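Local coordinates for protein-glutamine gamma-glutamyltransferase (Pseudomonas aeruginosa PAO1, PDB 6G49) that catalyses the cross-linking of protein glutamine and lysine side chains in vitro and is critical for viability, perhaps through an essential function linked to the cell wall, at residues Leu49-Arg60 against Gly276-Ala286; Gln91-Trp100 against Thr134-Leu142. All coordinates share one frame; numbering follows the deposited sequence.

Interaction 1: residues Leu49-Arg60 against Gly276-Ala286; sequences LGRSAELAFRVR and GNYLLVHQFDA. With PO4 (phosphate ion), chain H.
V281 O accepts two backbone N-H groups of the opposite strand, from A56 at 2.8 Å and from F57 at 3.1 Å, and so marks a classic beta bulge where strand 55-60 meets strand 278-282. The strands run antiparallel, their axes at 156°. From the bulge onward, F57 with V281 and V59 with L279 are hydrogen-bonded pairs, and R58 with L280 between them is non-hydrogen-bonded. On the other side of the bulge, Q283 N reaches E54 O at 2.8 Å, nearly along the C=O axis.

Apolar groups pack along the contact. The isopropyl of V281 lies over one face of the F57 ring, CB 3.8 Å from the ring centroid; W73 and F122 also meet this ring. L55 CD1 lies over a face of the H282 imidazole in a CH-pi contact, the ring's ND1 bonding to E271, and L49 CD1 packs on A286 CB.

Polar side chains work at both ends. Q283, bent at chi2 (-55°), folds its amide back beside A56 CB: OE1 bonds to Y267, and a water links NE2 to L55 O. Its CB and CG also sit against S52 OG, which accepts from E54 N in an ST turn. At the far end the R60 chain turns at chi3: NH2 meets G276 O in the guanidinium plane at 2.7 Å, whereas NE donates to N277 O at 3.2 Å from well above its carbonyl plane. Y278 CB covers one face of this group, and R58 CD presses on Y278 CE1 at 3.4 Å.

The chemistry implies a join between the TgpA N-terminal and transglutaminase-like regions made mainly by backbone bonds, with R60 bonded directly to loop carbonyls at one end and Q283 linked through water and packing at the other, where A286 nears the predicted nucleophile C243.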
loop_
_atom_site.group_PDB
_atom_site.type_symbol
_atom_site.label_atom_id
_atom_site.label_comp_id
_atom_site.label_asym_id
_atom_site.label_seq_id
_atom_site.Cartn_x
_atom_site.Cartn_y
_atom_site.Cartn_z
ATOM N N LEU A 49 -6.230 13.207 -3.458
ATOM C CA LEU A 49 -7.381 12.290 -3.505
ATOM C C LEU A 49 -8.199 12.293 -2.214
ATOM O O LEU A 49 -9.423 12.023 -2.237
ATOM C CB LEU A 49 -6.964 10.829 -3.823
ATOM C CG LEU A 49 -6.470 10.548 -5.244
ATOM C CD1 LEU A 49 -5.952 9.089 -5.345
ATOM C CD2 LEU A 49 -7.540 10.767 -6.326
ATOM N N GLY A 50 -7.548 12.526 -1.090
ATOM C CA GLY A 50 -8.186 12.628 0.197
ATOM C C GLY A 50 -9.256 13.711 0.205
ATOM O O GLY A 50 -10.078 13.729 1.142
ATOM N N ARG A 51 -9.136 14.643 -0.756
ATOM C CA ARG A 51 -10.006 15.803 -0.905
ATOM C C ARG A 51 -11.104 15.554 -1.947
ATOM O O ARG A 51 -11.945 16.445 -2.190
ATOM C CB ARG A 51 -9.141 17.054 -1.165
ATOM C CG ARG A 51 -8.258 17.379 0.040
ATOM C CD ARG A 51 -7.589 18.747 0.029
ATOM N NE ARG A 51 -6.753 18.918 -1.148
ATOM C CZ ARG A 51 -5.432 18.679 -1.209
ATOM N NH1 ARG A 51 -4.753 18.282 -0.143
ATOM N NH2 ARG A 51 -4.788 18.828 -2.356
ATOM N N SER A 52 -11.157 14.373 -2.588
ATOM C CA SER A 52 -12.166 14.034 -3.603
ATOM C C SER A 52 -13.191 13.061 -3.010
ATOM O O SER A 52 -12.829 12.045 -2.381
ATOM C CB SER A 52 -11.582 13.402 -4.854
ATOM O OG SER A 52 -12.603 12.966 -5.744
ATOM N N ALA A 53 -14.491 13.360 -3.226
ATOM C CA ALA A 53 -15.578 12.452 -2.847
ATOM C C ALA A 53 -16.131 11.693 -4.038
ATOM O O ALA A 53 -17.272 11.143 -3.974
ATOM C CB ALA A 53 -16.668 13.211 -2.105
ATOM N N GLU A 54 -15.410 11.603 -5.158
ATOM C CA GLU A 54 -15.861 10.826 -6.222
ATOM C C GLU A 54 -15.835 9.354 -5.825
ATOM O O GLU A 54 -14.977 8.895 -5.086
ATOM C CB GLU A 54 -15.048 11.093 -7.481
ATOM C CG GLU A 54 -15.321 12.507 -7.957
ATOM C CD GLU A 54 -14.836 12.805 -9.341
ATOM O OE1 GLU A 54 -15.653 13.282 -10.143
ATOM O OE2 GLU A 54 -13.684 12.521 -9.590
ATOM N N LEU A 55 -16.758 8.612 -6.406
ATOM C CA LEU A 55 -16.805 7.165 -6.132
ATOM C C LEU A 55 -15.726 6.416 -6.910
ATOM O O LEU A 55 -15.582 6.585 -8.124
ATOM C CB LEU A 55 -18.155 6.619 -6.578
ATOM C CG LEU A 55 -18.474 5.175 -6.206
ATOM C CD1 LEU A 55 -18.481 4.995 -4.704
ATOM C CD2 LEU A 55 -19.845 4.847 -6.778
ATOM N N ALA A 56 -15.032 5.473 -6.229
ATOM C CA ALA A 56 -14.097 4.633 -6.879
ATOM C C ALA A 56 -14.668 3.253 -7.244
ATOM O O ALA A 56 -14.520 2.810 -8.383
ATOM C CB ALA A 56 -12.859 4.514 -6.008
ATOM N N PHE A 57 -15.321 2.601 -6.282
ATOM C CA PHE A 57 -15.900 1.251 -6.516
ATOM C C PHE A 57 -16.890 0.963 -5.392
ATOM O O PHE A 57 -16.924 1.679 -4.399
ATOM C CB PHE A 57 -14.861 0.148 -6.721
ATOM C CG PHE A 57 -13.928 -0.114 -5.566
ATOM C CD1 PHE A 57 -12.836 0.708 -5.340
ATOM C CD2 PHE A 57 -14.181 -1.164 -4.699
ATOM C CE1 PHE A 57 -11.949 0.421 -4.290
ATOM C CE2 PHE A 57 -13.302 -1.432 -3.645
ATOM C CZ PHE A 57 -12.200 -0.642 -3.469
ATOM N N ARG A 58 -17.649 -0.107 -5.597
ATOM C CA ARG A 58 -18.615 -0.611 -4.644
ATOM C C ARG A 58 -18.337 -2.102 -4.507
ATOM O O ARG A 58 -17.858 -2.722 -5.432
ATOM C CB ARG A 58 -20.040 -0.313 -5.074
ATOM C CG ARG A 58 -20.359 1.160 -4.959
ATOM C CD ARG A 58 -21.724 1.496 -5.508
ATOM N NE ARG A 58 -21.724 1.471 -6.952
ATOM C CZ ARG A 58 -22.822 1.424 -7.684
ATOM N NH1 ARG A 58 -24.004 1.393 -7.096
ATOM N NH2 ARG A 58 -22.735 1.413 -8.996
ATOM N N VAL A 59 -18.626 -2.658 -3.340
ATOM C CA VAL A 59 -18.296 -4.048 -3.039
ATOM C C VAL A 59 -19.447 -4.680 -2.270
ATOM O O VAL A 59 -19.922 -4.125 -1.296
ATOM C CB VAL A 59 -16.999 -4.195 -2.214
ATOM C CG1 VAL A 59 -16.635 -5.659 -2.004
ATOM C CG2 VAL A 59 -15.847 -3.506 -2.838
ATOM N N ARG A 60 -19.759 -5.915 -2.634
ATOM C CA ARG A 60 -20.752 -6.720 -1.937
ATOM C C ARG A 60 -20.093 -8.066 -1.567
ATOM O O ARG A 60 -19.634 -8.769 -2.439
ATOM C CB ARG A 60 -21.981 -6.941 -2.815
ATOM C CG ARG A 60 -23.265 -7.214 -2.059
ATOM C CD ARG A 60 -24.478 -7.109 -2.977
ATOM N NE ARG A 60 -25.243 -5.876 -2.834
ATOM C CZ ARG A 60 -25.685 -5.150 -3.854
ATOM N NH1 ARG A 60 -25.413 -5.509 -5.092
ATOM N NH2 ARG A 60 -26.392 -4.058 -3.647
ATOM N N GLY A 276 -28.643 -0.938 0.666
ATOM C CA GLY A 276 -28.281 -1.774 -0.475
ATOM C C GLY A 276 -27.412 -2.953 -0.165
ATOM O O GLY A 276 -27.170 -3.750 -1.041
ATOM N N ASN A 277 -26.917 -3.088 1.080
ATOM C CA ASN A 277 -26.061 -4.114 1.524
ATOM C C ASN A 277 -24.745 -4.162 0.720
ATOM O O ASN A 277 -24.321 -5.218 0.211
ATOM C CB ASN A 277 -26.721 -5.488 1.489
ATOM C CG ASN A 277 -25.932 -6.479 2.295
ATOM O OD1 ASN A 277 -25.353 -6.155 3.320
ATOM N ND2 ASN A 277 -25.838 -7.694 1.792
ATOM N N TYR A 278 -24.125 -2.980 0.593
ATOM C CA TYR A 278 -22.818 -2.917 -0.076
ATOM C C TYR A 278 -21.985 -1.835 0.584
ATOM O O TYR A 278 -22.469 -0.937 1.292
ATOM C CB TYR A 278 -22.984 -2.682 -1.569
ATOM C CG TYR A 278 -23.638 -1.412 -2.018
ATOM C CD1 TYR A 278 -22.941 -0.228 -2.230
ATOM C CD2 TYR A 278 -24.983 -1.420 -2.401
ATOM C CE1 TYR A 278 -23.561 0.917 -2.685
ATOM C CE2 TYR A 278 -25.607 -0.285 -2.878
ATOM C CZ TYR A 278 -24.891 0.883 -3.058
ATOM O OH TYR A 278 -25.488 2.025 -3.506
ATOM N N LEU A 279 -20.666 -1.921 0.315
ATOM C CA LEU A 279 -19.703 -0.911 0.712
ATOM C C LEU A 279 -19.389 -0.009 -0.489
ATOM O O LEU A 279 -19.175 -0.491 -1.605
ATOM C CB LEU A 279 -18.385 -1.570 1.142
ATOM C CG LEU A 279 -18.285 -2.175 2.541
ATOM C CD1 LEU A 279 -16.832 -2.556 2.789
ATOM C CD2 LEU A 279 -18.750 -1.255 3.644
ATOM N N LEU A 280 -19.398 1.296 -0.244
ATOM C CA LEU A 280 -18.858 2.273 -1.174
ATOM C C LEU A 280 -17.401 2.559 -0.752
ATOM O O LEU A 280 -17.114 2.734 0.428
ATOM C CB LEU A 280 -19.661 3.562 -1.134
ATOM C CG LEU A 280 -21.114 3.368 -1.572
ATOM C CD1 LEU A 280 -21.977 3.265 -0.348
ATOM C CD2 LEU A 280 -21.564 4.476 -2.479
ATOM N N VAL A 281 -16.584 2.759 -1.762
ATOM C CA VAL A 281 -15.198 3.213 -1.551
ATOM C C VAL A 281 -15.022 4.445 -2.429
ATOM O O VAL A 281 -15.090 4.334 -3.677
ATOM C CB VAL A 281 -14.198 2.085 -1.848
ATOM C CG1 VAL A 281 -12.789 2.606 -1.565
ATOM C CG2 VAL A 281 -14.469 0.869 -1.000
ATOM N N HIS A 282 -14.838 5.582 -1.782
ATOM C CA HIS A 282 -14.633 6.851 -2.519
ATOM C C HIS A 282 -13.147 7.159 -2.647
ATOM O O HIS A 282 -12.310 6.582 -1.957
ATOM C CB HIS A 282 -15.369 7.970 -1.789
ATOM C CG HIS A 282 -16.850 7.794 -1.763
ATOM N ND1 HIS A 282 -17.475 7.099 -0.728
ATOM C CD2 HIS A 282 -17.811 8.275 -2.589
ATOM C CE1 HIS A 282 -18.793 7.172 -0.936
ATOM N NE2 HIS A 282 -19.043 7.869 -2.061
ATOM N N GLN A 283 -12.853 8.188 -3.452
ATOM C CA GLN A 283 -11.455 8.569 -3.671
ATOM C C GLN A 283 -10.835 8.998 -2.353
ATOM O O GLN A 283 -9.584 8.816 -2.163
ATOM C CB GLN A 283 -11.320 9.641 -4.766
ATOM C CG GLN A 283 -11.694 9.186 -6.148
ATOM C CD GLN A 283 -10.968 7.968 -6.666
ATOM O OE1 GLN A 283 -9.898 7.626 -6.123
ATOM N NE2 GLN A 283 -11.480 7.396 -7.750
ATOM N N PHE A 284 -11.582 9.555 -1.387
ATOM C CA PHE A 284 -11.010 9.972 -0.130
ATOM C C PHE A 284 -10.469 8.803 0.693
ATOM O O PHE A 284 -9.746 9.062 1.698
ATOM C CB PHE A 284 -11.957 10.866 0.690
ATOM C CG PHE A 284 -13.314 10.294 1.049
ATOM C CD1 PHE A 284 -13.480 9.199 1.866
ATOM C CD2 PHE A 284 -14.464 10.860 0.503
ATOM C CE1 PHE A 284 -14.740 8.717 2.180
ATOM C CE2 PHE A 284 -15.730 10.361 0.812
ATOM C CZ PHE A 284 -15.858 9.285 1.636
ATOM N N ASP A 285 -10.851 7.579 0.347
ATOM C CA ASP A 285 -10.341 6.379 1.003
ATOM C C ASP A 285 -8.993 5.940 0.403
ATOM O O ASP A 285 -8.451 4.887 0.840
ATOM C CB ASP A 285 -11.335 5.249 0.898
ATOM C CG ASP A 285 -12.621 5.489 1.685
ATOM O OD1 ASP A 285 -12.508 6.040 2.783
ATOM O OD2 ASP A 285 -13.710 5.243 1.125
ATOM N N ALA A 286 -8.437 6.675 -0.551
ATOM C CA ALA A 286 -7.130 6.323 -1.175
ATOM C C ALA A 286 -6.077 6.270 -0.072
ATOM O O ALA A 286 -6.058 7.083 0.878
ATOM C CB ALA A 286 -6.745 7.274 -2.250
HETATM P P PO4 H . -28.102 -1.203 -5.566
HETATM O O1 PO4 H . -27.459 -2.599 -5.274
HETATM O O2 PO4 H . -28.337 -0.329 -4.348
HETATM O O3 PO4 H . -27.367 -0.382 -6.623
HETATM O O4 PO4 H . -29.517 -1.260 -6.141
HETATM O O HOH W 1 -13.653 8.252 -9.307
#

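Interaction 2: residues Gln91-Trp100 against Thr134-Leu142; sequences QWSGEDALHW and TRLMSDFHL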
loop_
_atom_site.group_PDB
_atom_site.type_symbol
_atom_site.label_atom_id
_atom_site.label_comp_id
_atom_site.label_asym_id
_atom_site.label_seq_id
_atom_site.Cartn_x
_atom_site.Cartn_y
_atom_site.Cartn_z
ATOM N N GLN A 91 6.211 -5.507 -14.530
ATOM C CA GLN A 91 6.021 -6.764 -13.772
ATOM C C GLN A 91 5.972 -7.947 -14.760
ATOM O O GLN A 91 5.790 -7.734 -15.983
ATOM C CB GLN A 91 4.715 -6.757 -12.949
ATOM C CG GLN A 91 4.568 -5.572 -11.970
ATOM C CD GLN A 91 5.603 -5.599 -10.862
ATOM O OE1 GLN A 91 6.026 -6.654 -10.399
ATOM N NE2 GLN A 91 6.081 -4.422 -10.485
ATOM N N TRP A 92 6.035 -9.166 -14.211
ATOM C CA TRP A 92 5.800 -10.412 -14.959
ATOM C C TRP A 92 4.698 -11.175 -14.210
ATOM O O TRP A 92 4.100 -10.645 -13.302
ATOM C CB TRP A 92 7.098 -11.224 -15.140
ATOM C CG TRP A 92 7.926 -11.432 -13.901
ATOM C CD1 TRP A 92 7.865 -12.501 -13.042
ATOM C CD2 TRP A 92 8.989 -10.591 -13.400
ATOM N NE1 TRP A 92 8.806 -12.378 -12.051
ATOM C CE2 TRP A 92 9.487 -11.206 -12.223
ATOM C CE3 TRP A 92 9.541 -9.363 -13.801
ATOM C CZ2 TRP A 92 10.508 -10.634 -11.458
ATOM C CZ3 TRP A 92 10.558 -8.810 -13.050
ATOM C CH2 TRP A 92 11.029 -9.439 -11.899
ATOM N N SER A 93 4.409 -12.408 -14.606
ATOM C CA SER A 93 3.308 -13.183 -14.006
ATOM C C SER A 93 3.606 -13.529 -12.539
ATOM O O SER A 93 4.752 -13.812 -12.167
ATOM C CB SER A 93 3.008 -14.430 -14.807
ATOM O OG SER A 93 1.915 -15.127 -14.214
ATOM N N GLY A 94 2.571 -13.459 -11.680
ATOM C CA GLY A 94 2.663 -13.953 -10.300
ATOM C C GLY A 94 1.735 -15.136 -10.018
ATOM O O GLY A 94 1.651 -15.573 -8.896
ATOM N N GLU A 95 1.073 -15.687 -11.045
ATOM C CA GLU A 95 0.091 -16.764 -10.913
ATOM C C GLU A 95 0.798 -18.133 -10.984
ATOM O O GLU A 95 0.585 -18.856 -11.946
ATOM C CB GLU A 95 -0.940 -16.569 -12.035
ATOM C CG GLU A 95 -2.169 -17.463 -11.937
ATOM C CD GLU A 95 -3.061 -17.221 -10.733
ATOM O OE1 GLU A 95 -2.758 -16.336 -9.926
ATOM O OE2 GLU A 95 -4.046 -17.948 -10.595
ATOM N N ASP A 96 1.641 -18.462 -9.998
ATOM C CA ASP A 96 2.353 -19.754 -9.906
ATOM C C ASP A 96 2.660 -20.016 -8.424
ATOM O O ASP A 96 2.572 -19.094 -7.594
ATOM C CB ASP A 96 3.586 -19.824 -10.832
ATOM C CG ASP A 96 4.538 -18.624 -10.849
ATOM O OD1 ASP A 96 4.700 -17.930 -9.800
ATOM O OD2 ASP A 96 5.138 -18.399 -11.914
ATOM N N ALA A 97 3.020 -21.269 -8.106
ATOM C CA ALA A 97 3.187 -21.745 -6.730
ATOM C C ALA A 97 4.485 -21.228 -6.091
ATOM O O ALA A 97 4.555 -21.105 -4.861
ATOM C CB ALA A 97 3.127 -23.251 -6.706
ATOM N N LEU A 98 5.517 -20.930 -6.892
ATOM C CA LEU A 98 6.728 -20.256 -6.353
ATOM C C LEU A 98 6.364 -18.826 -5.928
ATOM O O LEU A 98 6.985 -18.218 -5.039
ATOM C CB LEU A 98 7.853 -20.256 -7.396
ATOM C CG LEU A 98 7.639 -19.346 -8.601
ATOM C CD1 LEU A 98 8.209 -17.957 -8.356
ATOM C CD2 LEU A 98 8.255 -19.966 -9.844
ATOM N N HIS A 99 5.336 -18.266 -6.563
ATOM C CA HIS A 99 4.981 -16.984 -6.194
ATOM C C HIS A 99 4.259 -17.034 -4.844
ATOM O O HIS A 99 4.620 -16.271 -4.007
ATOM C CB HIS A 99 4.317 -16.195 -7.332
ATOM C CG HIS A 99 5.255 -15.187 -7.904
ATOM N ND1 HIS A 99 5.496 -13.928 -7.292
ATOM C CD2 HIS A 99 6.080 -15.271 -8.978
ATOM C CE1 HIS A 99 6.422 -13.305 -7.998
ATOM N NE2 HIS A 99 6.793 -14.106 -9.044
ATOM N N TRP A 100 3.269 -17.923 -4.638
ATOM C CA TRP A 100 2.415 -17.832 -3.455
ATOM C C TRP A 100 1.663 -19.148 -3.199
ATOM O O TRP A 100 1.574 -19.969 -4.070
ATOM C CB TRP A 100 1.436 -16.668 -3.560
ATOM C CG TRP A 100 0.354 -16.796 -4.589
ATOM C CD1 TRP A 100 0.503 -16.741 -5.942
ATOM C CD2 TRP A 100 -1.050 -16.977 -4.356
ATOM N NE1 TRP A 100 -0.715 -16.861 -6.550
ATOM C CE2 TRP A 100 -1.684 -17.020 -5.605
ATOM C CE3 TRP A 100 -1.840 -17.103 -3.212
ATOM C CZ2 TRP A 100 -3.058 -17.176 -5.748
ATOM C CZ3 TRP A 100 -3.204 -17.228 -3.350
ATOM C CH2 TRP A 100 -3.796 -17.292 -4.606
ATOM N N THR A 134 -7.365 -10.299 -17.077
ATOM C CA THR A 134 -6.683 -9.711 -15.871
ATOM C C THR A 134 -5.811 -10.782 -15.245
ATOM O O THR A 134 -6.238 -11.884 -15.044
ATOM C CB THR A 134 -7.711 -9.155 -14.880
ATOM O OG1 THR A 134 -8.508 -8.163 -15.501
ATOM C CG2 THR A 134 -7.076 -8.518 -13.647
ATOM N N ARG A 135 -4.573 -10.444 -14.872
ATOM C CA ARG A 135 -3.655 -11.372 -14.329
ATOM C C ARG A 135 -3.081 -10.873 -13.000
ATOM O O ARG A 135 -2.817 -9.662 -12.905
ATOM C CB ARG A 135 -2.474 -11.481 -15.291
ATOM C CG ARG A 135 -1.479 -12.564 -14.930
ATOM C CD ARG A 135 -0.329 -12.667 -15.940
ATOM N NE ARG A 135 -0.700 -13.242 -17.233
ATOM C CZ ARG A 135 -0.600 -14.534 -17.560
ATOM N NH1 ARG A 135 -0.377 -15.451 -16.630
ATOM N NH2 ARG A 135 -0.729 -14.901 -18.824
ATOM N N LEU A 136 -2.861 -11.791 -12.059
ATOM C CA LEU A 136 -2.129 -11.488 -10.847
ATOM C C LEU A 136 -0.650 -11.408 -11.219
ATOM O O LEU A 136 -0.060 -12.394 -11.705
ATOM C CB LEU A 136 -2.379 -12.556 -9.800
ATOM C CG LEU A 136 -1.723 -12.316 -8.453
ATOM C CD1 LEU A 136 -2.411 -11.195 -7.724
ATOM C CD2 LEU A 136 -1.696 -13.594 -7.620
ATOM N N MET A 137 -0.050 -10.247 -11.004
ATOM C CA MET A 137 1.346 -10.026 -11.418
ATOM C C MET A 137 2.300 -10.391 -10.272
ATOM O O MET A 137 1.892 -10.767 -9.150
ATOM C CB MET A 137 1.534 -8.580 -11.901
ATOM C CG MET A 137 0.566 -8.122 -12.970
ATOM S SD MET A 137 0.578 -9.255 -14.425
ATOM C CE MET A 137 2.116 -8.661 -15.139
ATOM N N SER A 138 3.615 -10.292 -10.545
ATOM C CA SER A 138 4.652 -10.733 -9.654
ATOM C C SER A 138 4.653 -9.954 -8.328
ATOM O O SER A 138 5.115 -10.506 -7.338
ATOM C CB SER A 138 6.054 -10.625 -10.313
ATOM O OG SER A 138 6.228 -9.462 -11.109
ATOM N N ASP A 139 4.094 -8.725 -8.318
ATOM C CA ASP A 139 4.014 -7.909 -7.111
ATOM C C ASP A 139 2.616 -8.017 -6.458
ATOM O O ASP A 139 2.229 -7.116 -5.663
ATOM C CB ASP A 139 4.374 -6.462 -7.427
ATOM C CG ASP A 139 3.346 -5.754 -8.293
ATOM O OD1 ASP A 139 2.555 -6.501 -8.980
ATOM O OD2 ASP A 139 3.350 -4.504 -8.345
ATOM N N PHE A 140 1.842 -9.045 -6.860
ATOM C CA PHE A 140 0.552 -9.400 -6.248
ATOM C C PHE A 140 -0.485 -8.308 -6.496
ATOM O O PHE A 140 -1.389 -8.175 -5.708
ATOM C CB PHE A 140 0.716 -9.664 -4.757
ATOM C CG PHE A 140 1.678 -10.790 -4.467
ATOM C CD1 PHE A 140 1.263 -12.099 -4.591
ATOM C CD2 PHE A 140 3.021 -10.550 -4.210
ATOM C CE1 PHE A 140 2.157 -13.157 -4.453
ATOM C CE2 PHE A 140 3.903 -11.605 -4.071
ATOM C CZ PHE A 140 3.469 -12.898 -4.180
ATOM N N HIS A 141 -0.401 -7.584 -7.595
ATOM C CA HIS A 141 -1.495 -6.711 -8.010
ATOM C C HIS A 141 -2.092 -7.272 -9.302
ATOM O O HIS A 141 -1.437 -7.980 -10.041
ATOM C CB HIS A 141 -1.007 -5.260 -8.183
ATOM C CG HIS A 141 -0.615 -4.881 -9.561
ATOM N ND1 HIS A 141 0.612 -5.207 -10.075
ATOM C CD2 HIS A 141 -1.239 -4.174 -10.528
ATOM C CE1 HIS A 141 0.700 -4.746 -11.318
ATOM N NE2 HIS A 141 -0.428 -4.117 -11.637
ATOM N N LEU A 142 -3.349 -6.900 -9.533
ATOM C CA LEU A 142 -4.122 -7.354 -10.682
ATOM C C LEU A 142 -3.990 -6.346 -11.833
ATOM O O LEU A 142 -4.385 -5.208 -11.711
ATOM C CB LEU A 142 -5.593 -7.447 -10.220
ATOM C CG LEU A 142 -5.920 -8.476 -9.155
ATOM C CD1 LEU A 142 -7.332 -8.240 -8.664
ATOM C CD2 LEU A 142 -5.769 -9.878 -9.700
#
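With chi1 at 39°, S138 holds OG between its backbone N and carbonyl carbon, facing the 91-94 chain, while Q91, in the conformer modelled here, one of two, bends at chi2 (-65°) to turn its amide onto the same hydroxyl. S138 OG therefore both gives and takes: it donates to Q91 OE1 at 2.9 Å, in the carbonyl plane on a lone pair, and accepts from W92 N at 3.1 Å. S138 N returns a bond to W92 O, and two residues along, G94 N binds L136 O at 2.8 Å.

Flat groups are layered around this polar core. The Q91 amide stacks on the D139 carboxylate, planes 6° apart; the amide NE2 is bonded to E79 and the carboxylate OD2 to T77. D139 OD1 meanwhile receives H141 ND1 on its syn lone pair at 2.6 Å; this bond, with that from NE2 to Q143, holds the imidazole's rotation. S138 CB sits over the five-membered ring of W92, 3.8 Å from its centroid. Across the turn, H99 directs its edge to the face of F140 in an offset edge-to-face pair, centroids 5.8 Å apart, and W100 CB touches F140 CE1.

The type I turn M137-F140 is thus held to the 91-100 loop through one serine hydroxyl and adjoining backbone bonds. The D139-H141 bond probably stabilises negative charge on the carboxylate, a local structural pairing away from the predicted catalytic residues.

In the fold
The two contacts illustrate how one chain closes loops of very different length. Interaction 2 is nested inside the loop closed by interaction 1: 33 residues lie between its segments, against 215 for the outer contact. Their centres are 26 Å apart and their nearest atoms about 10 Å apart, without touching. Interaction 1 pairs neighbouring strands of the six-stranded antiparallel sheet, whereas segment 134-142 contributes strand 134-136 to the other, ten-stranded sheet. Both 91-100 and 134-142 belong to the TgpA N-terminal region, which interaction 2 organises locally; interaction 1 ties that region to the transglutaminase-like part, and its A286 end lies near, without touching, the probable active-site residues C243 and H287.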